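Long-range contact in Ketoacyl_synth_N domain-containing protein (PDB 6SMO), which probably acts as a chain-length-factor-like partner of a ketosynthase in building a polyketide chain: residues K65-E78 / A132-Y146. Numbering follows the deposited sequence.
Sequences KIDEFSVYGIVAVE and AWFPAALQGQLSLLY. With LKZ (3,5,7,9,11-pentakis(oxidanylidene)dodecanal), chain H.
The F69 ring turns its edge to the chain from A132 to P135, ahead of helix 137-146: the carbonyls A132 O, F134 O and P135 O lie at its rim, F69 CZ standing 3.4 Å from F134 O, and S70 OG lies above one face, offset toward the rim. A phenyl ring suits this place because its slightly positive C-H edge can face carbonyl oxygens. The F134 ring has A137 N over the centre of one face and, on the opposite face, O20 of the bound polyketide chain, offset toward the rim and 3.3 Å from F134 CE2. W133 meets ligand O22 with its ring edge, and E78 OE1 lies in plane at the edge of the Y146 ring.

Farther along, L138 is a knob in a hole formed by F69, S70, G73 and I74. Its CG is anti to the backbone N (chi1 -172°); G73, having no side chain, lets L138 CD2 settle 3.7 Å from its CA. The segment axes approach to 9.4 Å and cross at -48°. I74 CG1 and V77 CG2 both touch L142 CD2. Tyrosine suits the far end: Y146 CE2 packs on V77 CG1, while OH donates to partly exposed E78 at OE1 (2.7 Å), from above the carboxylate plane.

The two helices thus pack together in a thiolase-like fold beside strands 96-101 and 180-187, while W133 and F134 line the polyketide pocket, where F428 N of the partner PKS_KS chain also hydrogen-bonds the ligand.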
ATOM      1  N   LYS C  65       9.561   3.226 -17.087  1.00 50.46           N
ATOM      2  CA  LYS C  65       8.792   4.017 -16.085  1.00 49.02           C
ATOM      3  C   LYS C  65       8.539   3.215 -14.799  1.00 48.45           C
ATOM      4  O   LYS C  65       7.738   3.699 -13.973  1.00 49.16           O
ATOM      5  CB  LYS C  65       7.468   4.492 -16.698  1.00 48.67           C
ATOM      6  CG  LYS C  65       6.551   3.400 -17.238  1.00 48.61           C
ATOM      7  CD  LYS C  65       5.308   3.934 -17.920  1.00 48.56           C
ATOM      8  CE  LYS C  65       5.561   4.365 -19.349  1.00 48.61           C
ATOM      9  NZ  LYS C  65       4.497   5.265 -19.853  1.00 48.72           N
ATOM     10  N   ILE C  66       9.195   2.062 -14.612  1.00 47.59           N
ATOM     11  CA  ILE C  66       9.046   1.210 -13.389  1.00 47.08           C
ATOM     12  C   ILE C  66      10.429   0.902 -12.799  1.00 46.61           C
ATOM     13  O   ILE C  66      11.406   0.834 -13.569  1.00 46.79           O
ATOM     14  CB  ILE C  66       8.251  -0.079 -13.686  1.00 46.69           C
ATOM     15  CG1 ILE C  66       8.989  -1.010 -14.654  1.00 47.09           C
ATOM     16  CG2 ILE C  66       6.851   0.266 -14.177  1.00 46.63           C
ATOM     17  CD1 ILE C  66       8.303  -2.338 -14.887  1.00 47.05           C
ATOM     18  N   ASP C  67      10.484   0.715 -11.475  1.00 46.23           N
ATOM     19  CA  ASP C  67      11.704   0.337 -10.711  1.00 45.99           C
ATOM     20  C   ASP C  67      11.946  -1.168 -10.878  1.00 45.88           C
ATOM     21  O   ASP C  67      11.012  -1.871 -11.309  1.00 45.98           O
ATOM     22  CB  ASP C  67      11.569   0.724  -9.235  1.00 45.51           C
ATOM     23  CG  ASP C  67      12.867   0.616  -8.453  1.00 45.26           C
ATOM     24  OD1 ASP C  67      13.632   1.598  -8.454  1.00 46.27           O
ATOM     25  OD2 ASP C  67      13.107  -0.455  -7.862  1.00 44.91           O
ATOM     26  N   GLU C  68      13.153  -1.636 -10.539  1.00 45.96           N
ATOM     27  CA  GLU C  68      13.613  -3.039 -10.737  1.00 46.25           C
ATOM     28  C   GLU C  68      12.813  -4.013  -9.859  1.00 44.76           C
ATOM     29  O   GLU C  68      12.708  -5.189 -10.258  1.00 45.05           O
ATOM     30  CB  GLU C  68      15.113  -3.151 -10.449  1.00 47.09           C
ATOM     31  CG  GLU C  68      15.985  -2.498 -11.507  1.00 48.69           C
ATOM     32  CD  GLU C  68      15.866  -3.106 -12.895  1.00 50.17           C
ATOM     33  OE1 GLU C  68      15.871  -4.350 -13.001  1.00 51.12           O
ATOM     34  OE2 GLU C  68      15.757  -2.333 -13.868  1.00 50.86           O
ATOM     35  N   PHE C  69      12.273  -3.566  -8.719  1.00 43.40           N
ATOM     36  CA  PHE C  69      11.488  -4.421  -7.786  1.00 42.37           C
ATOM     37  C   PHE C  69      10.167  -4.820  -8.457  1.00 41.42           C
ATOM     38  O   PHE C  69       9.704  -5.957  -8.235  1.00 40.37           O
ATOM     39  CB  PHE C  69      11.285  -3.738  -6.428  1.00 41.87           C
ATOM     40  CG  PHE C  69      10.021  -2.928  -6.280  1.00 41.52           C
ATOM     41  CD1 PHE C  69       9.984  -1.594  -6.657  1.00 41.59           C
ATOM     42  CD2 PHE C  69       8.873  -3.492  -5.742  1.00 41.01           C
ATOM     43  CE1 PHE C  69       8.825  -0.847  -6.513  1.00 41.15           C
ATOM     44  CE2 PHE C  69       7.714  -2.742  -5.600  1.00 40.66           C
ATOM     45  CZ  PHE C  69       7.692  -1.422  -5.984  1.00 40.85           C
ATOM     46  N   SER C  70       9.585  -3.919  -9.257  1.00 41.13           N
ATOM     47  CA  SER C  70       8.376  -4.175 -10.085  1.00 41.16           C
ATOM     48  C   SER C  70       8.733  -5.093 -11.261  1.00 41.18           C
ATOM     49  O   SER C  70       7.890  -5.938 -11.621  1.00 40.46           O
ATOM     50  CB  SER C  70       7.742  -2.888 -10.556  1.00 41.30           C
ATOM     51  OG  SER C  70       7.120  -2.207  -9.476  1.00 41.52           O
ATOM     52  N   VAL C  71       9.934  -4.932 -11.831  1.00 41.07           N
ATOM     53  CA  VAL C  71      10.466  -5.778 -12.943  1.00 41.30           C
ATOM     54  C   VAL C  71      10.595  -7.223 -12.440  1.00 41.12           C
ATOM     55  O   VAL C  71      10.110  -8.132 -13.139  1.00 41.48           O
ATOM     56  CB  VAL C  71      11.806  -5.238 -13.484  1.00 41.63           C
ATOM     57  CG1 VAL C  71      12.489  -6.220 -14.427  1.00 42.04           C
ATOM     58  CG2 VAL C  71      11.634  -3.888 -14.163  1.00 41.75           C
ATOM     59  N   TYR C  72      11.215  -7.418 -11.269  1.00 40.68           N
ATOM     60  CA  TYR C  72      11.421  -8.742 -10.620  1.00 40.60           C
ATOM     61  C   TYR C  72      10.066  -9.396 -10.322  1.00 40.45           C
ATOM     62  O   TYR C  72       9.955 -10.632 -10.437  1.00 40.06           O
ATOM     63  CB  TYR C  72      12.228  -8.611  -9.324  1.00 40.28           C
ATOM     64  CG  TYR C  72      13.629  -8.066  -9.458  1.00 40.37           C
ATOM     65  CD1 TYR C  72      14.395  -8.285 -10.593  1.00 40.66           C
ATOM     66  CD2 TYR C  72      14.205  -7.348  -8.421  1.00 40.20           C
ATOM     67  CE1 TYR C  72      15.684  -7.785 -10.704  1.00 41.05           C
ATOM     68  CE2 TYR C  72      15.494  -6.847  -8.513  1.00 40.46           C
ATOM     69  CZ  TYR C  72      16.237  -7.067  -9.658  1.00 41.05           C
ATOM     70  OH  TYR C  72      17.507  -6.575  -9.756  1.00 41.67           O
ATOM     71  N   GLY C  73       9.072  -8.588  -9.939  1.00 40.44           N
ATOM     72  CA  GLY C  73       7.713  -9.049  -9.590  1.00 40.36           C
ATOM     73  C   GLY C  73       6.978  -9.623 -10.789  1.00 40.69           C
ATOM     74  O   GLY C  73       6.373 -10.703 -10.643  1.00 40.48           O
ATOM     75  N   ILE C  74       7.035  -8.935 -11.934  1.00 41.47           N
ATOM     76  CA  ILE C  74       6.273  -9.280 -13.175  1.00 41.66           C
ATOM     77  C   ILE C  74       6.832 -10.578 -13.776  1.00 41.78           C
ATOM     78  O   ILE C  74       6.013 -11.420 -14.197  1.00 41.85           O
ATOM     79  CB  ILE C  74       6.293  -8.105 -14.178  1.00 41.68           C
ATOM     80  CG1 ILE C  74       5.554  -6.883 -13.625  1.00 41.36           C
ATOM     81  CG2 ILE C  74       5.728  -8.526 -15.528  1.00 41.99           C
ATOM     82  CD1 ILE C  74       5.940  -5.577 -14.278  1.00 41.60           C
ATOM     83  N   VAL C  75       8.161 -10.738 -13.815  1.00 42.11           N
ATOM     84  CA  VAL C  75       8.839 -11.945 -14.385  1.00 42.81           C
ATOM     85  C   VAL C  75       8.526 -13.161 -13.502  1.00 42.90           C
ATOM     86  O   VAL C  75       8.376 -14.264 -14.061  1.00 43.51           O
ATOM     87  CB  VAL C  75      10.359 -11.749 -14.565  1.00 43.22           C
ATOM     88  CG1 VAL C  75      10.671 -10.623 -15.540  1.00 43.22           C
ATOM     89  CG2 VAL C  75      11.089 -11.528 -13.248  1.00 43.22           C
ATOM     90  N   ALA C  76       8.428 -12.964 -12.182  1.00 42.04           N
ATOM     91  CA  ALA C  76       8.101 -14.015 -11.189  1.00 41.82           C
ATOM     92  C   ALA C  76       6.649 -14.476 -11.378  1.00 41.90           C
ATOM     93  O   ALA C  76       6.411 -15.700 -11.346  1.00 42.25           O
ATOM     94  CB  ALA C  76       8.340 -13.502  -9.789  1.00 41.44           C
ATOM     95  N   VAL C  77       5.724 -13.528 -11.569  1.00 41.55           N
ATOM     96  CA  VAL C  77       4.265 -13.785 -11.771  1.00 41.49           C
ATOM     97  C   VAL C  77       4.064 -14.532 -13.097  1.00 42.39           C
ATOM     98  O   VAL C  77       3.252 -15.479 -13.116  1.00 41.65           O
ATOM     99  CB  VAL C  77       3.448 -12.477 -11.720  1.00 40.99           C
ATOM    100  CG1 VAL C  77       2.058 -12.635 -12.320  1.00 40.87           C
ATOM    101  CG2 VAL C  77       3.352 -11.937 -10.300  1.00 40.61           C
ATOM    102  N   GLU C  78       4.774 -14.125 -14.157  1.00 43.74           N
ATOM    103  CA  GLU C  78       4.659 -14.719 -15.518  1.00 45.42           C
ATOM    104  C   GLU C  78       5.085 -16.192 -15.471  1.00 45.38           C
ATOM    105  O   GLU C  78       4.375 -17.022 -16.072  1.00 46.35           O
ATOM    106  CB  GLU C  78       5.491 -13.928 -16.532  1.00 46.71           C
ATOM    107  CG  GLU C  78       5.368 -14.440 -17.959  1.00 48.72           C
ATOM    108  CD  GLU C  78       3.948 -14.536 -18.496  1.00 49.87           C
ATOM    109  OE1 GLU C  78       3.222 -13.524 -18.435  1.00 50.66           O
ATOM    110  OE2 GLU C  78       3.569 -15.629 -18.968  1.00 51.15           O
ATOM    111  N   ALA C 132       6.744   5.032  -9.469  1.00 35.80           N
ATOM    112  CA  ALA C 132       7.850   4.056  -9.445  1.00 36.03           C
ATOM    113  C   ALA C 132       8.281   3.614  -8.046  1.00 35.87           C
ATOM    114  O   ALA C 132       8.608   2.458  -7.879  1.00 36.28           O
ATOM    115  CB  ALA C 132       9.003   4.599 -10.242  1.00 36.16           C
ATOM    116  N   TRP C 133       8.403   4.546  -7.114  1.00 35.99           N
ATOM    117  CA  TRP C 133       8.935   4.237  -5.767  1.00 36.15           C
ATOM    118  C   TRP C 133       8.003   3.451  -4.844  1.00 35.22           C
ATOM    119  O   TRP C 133       8.467   2.501  -4.248  1.00 35.11           O
ATOM    120  CB  TRP C 133       9.481   5.502  -5.104  1.00 36.75           C
ATOM    121  CG  TRP C 133       9.813   5.301  -3.661  1.00 37.49           C
ATOM    122  CD1 TRP C 133      10.994   4.871  -3.143  1.00 37.97           C
ATOM    123  CD2 TRP C 133       8.940   5.504  -2.542  1.00 37.82           C
ATOM    124  NE1 TRP C 133      10.913   4.783  -1.789  1.00 38.17           N
ATOM    125  CE2 TRP C 133       9.669   5.174  -1.389  1.00 38.29           C
ATOM    126  CE3 TRP C 133       7.624   5.935  -2.398  1.00 38.08           C
ATOM    127  CZ2 TRP C 133       9.121   5.257  -0.113  1.00 38.48           C
ATOM    128  CZ3 TRP C 133       7.084   6.008  -1.138  1.00 38.32           C
ATOM    129  CH2 TRP C 133       7.822   5.680  -0.013  1.00 38.22           C
ATOM    130  N   PHE C 134       6.721   3.781  -4.799  1.00 34.73           N
ATOM    131  CA  PHE C 134       5.858   3.172  -3.756  1.00 34.64           C
ATOM    132  C   PHE C 134       5.741   1.658  -3.890  1.00 34.78           C
ATOM    133  O   PHE C 134       5.692   1.145  -4.979  1.00 35.89           O
ATOM    134  CB  PHE C 134       4.568   3.965  -3.535  1.00 34.26           C
ATOM    135  CG  PHE C 134       3.472   3.757  -4.540  1.00 34.12           C
ATOM    136  CD1 PHE C 134       3.713   3.876  -5.890  1.00 34.21           C
ATOM    137  CD2 PHE C 134       2.187   3.475  -4.130  1.00 33.97           C
ATOM    138  CE1 PHE C 134       2.694   3.699  -6.803  1.00 34.35           C
ATOM    139  CE2 PHE C 134       1.173   3.292  -5.047  1.00 33.90           C
ATOM    140  CZ  PHE C 134       1.431   3.399  -6.382  1.00 34.26           C
ATOM    141  N   PRO C 135       5.617   0.931  -2.765  1.00 34.27           N
ATOM    142  CA  PRO C 135       5.521  -0.516  -2.760  1.00 34.20           C
ATOM    143  C   PRO C 135       4.304  -1.084  -3.503  1.00 34.32           C
ATOM    144  O   PRO C 135       4.423  -2.118  -4.084  1.00 35.03           O
ATOM    145  CB  PRO C 135       5.401  -0.834  -1.274  1.00 33.93           C
ATOM    146  CG  PRO C 135       6.031   0.316  -0.589  1.00 33.72           C
ATOM    147  CD  PRO C 135       5.595   1.481  -1.426  1.00 33.84           C
ATOM    148  N   ALA C 136       3.207  -0.331  -3.586  1.00 34.10           N
ATOM    149  CA  ALA C 136       1.945  -0.761  -4.230  1.00 33.89           C
ATOM    150  C   ALA C 136       1.961  -0.594  -5.749  1.00 33.93           C
ATOM    151  O   ALA C 136       0.911  -0.718  -6.334  1.00 33.88           O
ATOM    152  CB  ALA C 136       0.784  -0.039  -3.621  1.00 33.99           C
ATOM    153  N   ALA C 137       3.127  -0.244  -6.267  1.00 33.92           N
ATOM    154  CA  ALA C 137       3.376  -0.066  -7.701  1.00 33.94           C
ATOM    155  C   ALA C 137       3.230  -1.410  -8.395  1.00 33.72           C
ATOM    156  O   ALA C 137       2.631  -1.451  -9.445  1.00 34.25           O
ATOM    157  CB  ALA C 137       4.764   0.481  -7.859  1.00 34.03           C
ATOM    158  N   LEU C 138       3.739  -2.465  -7.771  1.00 33.33           N
ATOM    159  CA  LEU C 138       3.755  -3.813  -8.386  1.00 33.26           C
ATOM    160  C   LEU C 138       2.342  -4.317  -8.631  1.00 33.34           C
ATOM    161  O   LEU C 138       2.093  -4.793  -9.716  1.00 33.67           O
ATOM    162  CB  LEU C 138       4.538  -4.767  -7.480  1.00 33.11           C
ATOM    163  CG  LEU C 138       4.821  -6.165  -8.029  1.00 33.20           C
ATOM    164  CD1 LEU C 138       5.124  -6.133  -9.506  1.00 33.38           C
ATOM    165  CD2 LEU C 138       5.958  -6.815  -7.289  1.00 33.14           C
ATOM    166  N   GLN C 139       1.458  -4.154  -7.658  1.00 33.04           N
ATOM    167  CA  GLN C 139       0.075  -4.655  -7.792  1.00 33.12           C
ATOM    168  C   GLN C 139      -0.623  -3.934  -8.939  1.00 33.19           C
ATOM    169  O   GLN C 139      -1.309  -4.608  -9.668  1.00 33.84           O
ATOM    170  CB  GLN C 139      -0.633  -4.645  -6.435  1.00 32.75           C
ATOM    171  CG  GLN C 139      -1.582  -3.488  -6.181  1.00 32.66           C
ATOM    172  CD  GLN C 139      -2.007  -3.494  -4.752  1.00 32.54           C
ATOM    173  OE1 GLN C 139      -1.284  -3.047  -3.898  1.00 32.41           O
ATOM    174  NE2 GLN C 139      -3.168  -4.034  -4.483  1.00 33.17           N
ATOM    175  N   GLY C 140      -0.433  -2.623  -9.063  1.00 33.14           N
ATOM    176  CA  GLY C 140      -1.041  -1.814 -10.120  1.00 33.36           C
ATOM    177  C   GLY C 140      -0.481  -2.149 -11.476  1.00 33.81           C
ATOM    178  O   GLY C 140      -1.238  -2.179 -12.417  1.00 34.25           O
ATOM    179  N   GLN C 141       0.829  -2.351 -11.548  1.00 34.07           N
ATOM    180  CA  GLN C 141       1.508  -2.680 -12.815  1.00 34.56           C
ATOM    181  C   GLN C 141       1.019  -4.033 -13.319  1.00 34.79           C
ATOM    182  O   GLN C 141       0.960  -4.193 -14.514  1.00 35.26           O
ATOM    183  CB  GLN C 141       3.025  -2.599 -12.657  1.00 34.70           C
ATOM    184  CG  GLN C 141       3.567  -1.185 -12.575  1.00 34.61           C
ATOM    185  CD  GLN C 141       3.093  -0.248 -13.656  1.00 34.91           C
ATOM    186  OE1 GLN C 141       2.508  -0.645 -14.651  1.00 35.67           O
ATOM    187  NE2 GLN C 141       3.347   1.027 -13.465  1.00 34.48           N
ATOM    188  N   LEU C 142       0.810  -4.991 -12.420  1.00 34.69           N
ATOM    189  CA  LEU C 142       0.314  -6.347 -12.768  1.00 35.07           C
ATOM    190  C   LEU C 142      -1.123  -6.280 -13.269  1.00 35.37           C
ATOM    191  O   LEU C 142      -1.479  -7.039 -14.132  1.00 36.27           O
ATOM    192  CB  LEU C 142       0.347  -7.228 -11.520  1.00 34.86           C
ATOM    193  CG  LEU C 142       1.708  -7.699 -11.036  1.00 34.83           C
ATOM    194  CD1 LEU C 142       1.564  -8.456  -9.742  1.00 34.49           C
ATOM    195  CD2 LEU C 142       2.422  -8.540 -12.072  1.00 35.29           C
ATOM    196  N   SER C 143      -1.924  -5.443 -12.642  1.00 35.24           N
ATOM    197  CA  SER C 143      -3.381  -5.285 -12.897  1.00 35.67           C
ATOM    198  C   SER C 143      -3.622  -4.656 -14.278  1.00 36.02           C
ATOM    199  O   SER C 143      -4.689  -4.925 -14.856  1.00 36.51           O
ATOM    200  CB  SER C 143      -4.053  -4.495 -11.801  1.00 35.61           C
ATOM    201  OG  SER C 143      -3.599  -3.150 -11.784  1.00 35.87           O
ATOM    202  N   LEU C 144      -2.678  -3.853 -14.787  1.00 35.77           N
ATOM    203  CA  LEU C 144      -2.759  -3.238 -16.142  1.00 36.19           C
ATOM    204  C   LEU C 144      -2.439  -4.294 -17.208  1.00 36.87           C
ATOM    205  O   LEU C 144      -3.156  -4.328 -18.228  1.00 38.32           O
ATOM    206  CB  LEU C 144      -1.791  -2.052 -16.242  1.00 35.85           C
ATOM    207  CG  LEU C 144      -2.114  -0.834 -15.377  1.00 35.68           C
ATOM    208  CD1 LEU C 144      -1.098   0.273 -15.614  1.00 35.58           C
ATOM    209  CD2 LEU C 144      -3.523  -0.315 -15.634  1.00 35.97           C
ATOM    210  N   LEU C 145      -1.407  -5.115 -16.982  1.00 36.51           N
ATOM    211  CA  LEU C 145      -0.897  -6.117 -17.960  1.00 36.75           C
ATOM    212  C   LEU C 145      -1.911  -7.256 -18.132  1.00 37.06           C
ATOM    213  O   LEU C 145      -2.223  -7.589 -19.294  1.00 37.44           O
ATOM    214  CB  LEU C 145       0.458  -6.656 -17.488  1.00 36.42           C
ATOM    215  CG  LEU C 145       1.642  -5.700 -17.641  1.00 36.32           C
ATOM    216  CD1 LEU C 145       2.825  -6.164 -16.804  1.00 35.93           C
ATOM    217  CD2 LEU C 145       2.047  -5.559 -19.101  1.00 36.61           C
ATOM    218  N   TYR C 146      -2.397  -7.830 -17.024  1.00 36.97           N
ATOM    219  CA  TYR C 146      -3.264  -9.040 -16.996  1.00 37.05           C
ATOM    220  C   TYR C 146      -4.748  -8.658 -16.902  1.00 36.95           C
ATOM    221  O   TYR C 146      -5.591  -9.464 -17.345  1.00 37.09           O
ATOM    222  CB  TYR C 146      -2.857  -9.960 -15.842  1.00 37.08           C
ATOM    223  CG  TYR C 146      -1.464 -10.526 -15.960  1.00 37.48           C
ATOM    224  CD1 TYR C 146      -1.172 -11.519 -16.881  1.00 37.87           C
ATOM    225  CD2 TYR C 146      -0.433 -10.068 -15.154  1.00 37.36           C
ATOM    226  CE1 TYR C 146       0.105 -12.044 -16.999  1.00 38.09           C
ATOM    227  CE2 TYR C 146       0.850 -10.582 -15.258  1.00 37.56           C
ATOM    228  CZ  TYR C 146       1.120 -11.574 -16.185  1.00 38.10           C
ATOM    229  OH  TYR C 146       2.380 -12.085 -16.293  1.00 39.05           O
TER
HETATM  230  C4  LKZ H 501       5.591   9.953  -3.939  1.00 56.67           C
HETATM  231  C5  LKZ H 501       5.152   8.514  -3.843  1.00 55.90           C
HETATM  232  C6  LKZ H 501       4.117   8.166  -2.768  1.00 54.13           C
HETATM  233  C7  LKZ H 501       2.810   7.819  -3.446  1.00 53.98           C
HETATM  234  C8  LKZ H 501       1.619   7.344  -2.606  1.00 53.57           C
HETATM  235  C10 LKZ H 501      -3.086   8.807  -4.355  1.00 50.39           C
HETATM  236  C22 LKZ H 501       6.915  10.085  -3.214  1.00 57.45           C
HETATM  237  C11 LKZ H 501      -3.261   9.446  -3.001  1.00 49.00           C
HETATM  238  O19 LKZ H 501      -3.326  10.653  -2.852  1.00 50.76           O
HETATM  239  C3  LKZ H 501      -1.974   7.799  -4.132  1.00 51.25           C
HETATM  240  O23 LKZ H 501      -2.131   6.629  -4.435  1.00 51.50           O
HETATM  241  C2  LKZ H 501      -0.720   8.287  -3.395  1.00 52.69           C
HETATM  242  C9  LKZ H 501       0.412   7.269  -3.546  1.00 53.28           C
HETATM  243  O20 LKZ H 501       0.410   6.458  -4.451  1.00 54.56           O
HETATM  244  O21 LKZ H 501       2.699   7.970  -4.643  1.00 53.48           O
HETATM  245  O22 LKZ H 501       5.639   7.675  -4.583  1.00 56.92           O
HETATM  246  O24 LKZ H 501       7.988  10.034  -3.797  1.00 58.84           O
HETATM  247  C23 LKZ H 501       6.828  10.289  -1.714  1.00 57.56           C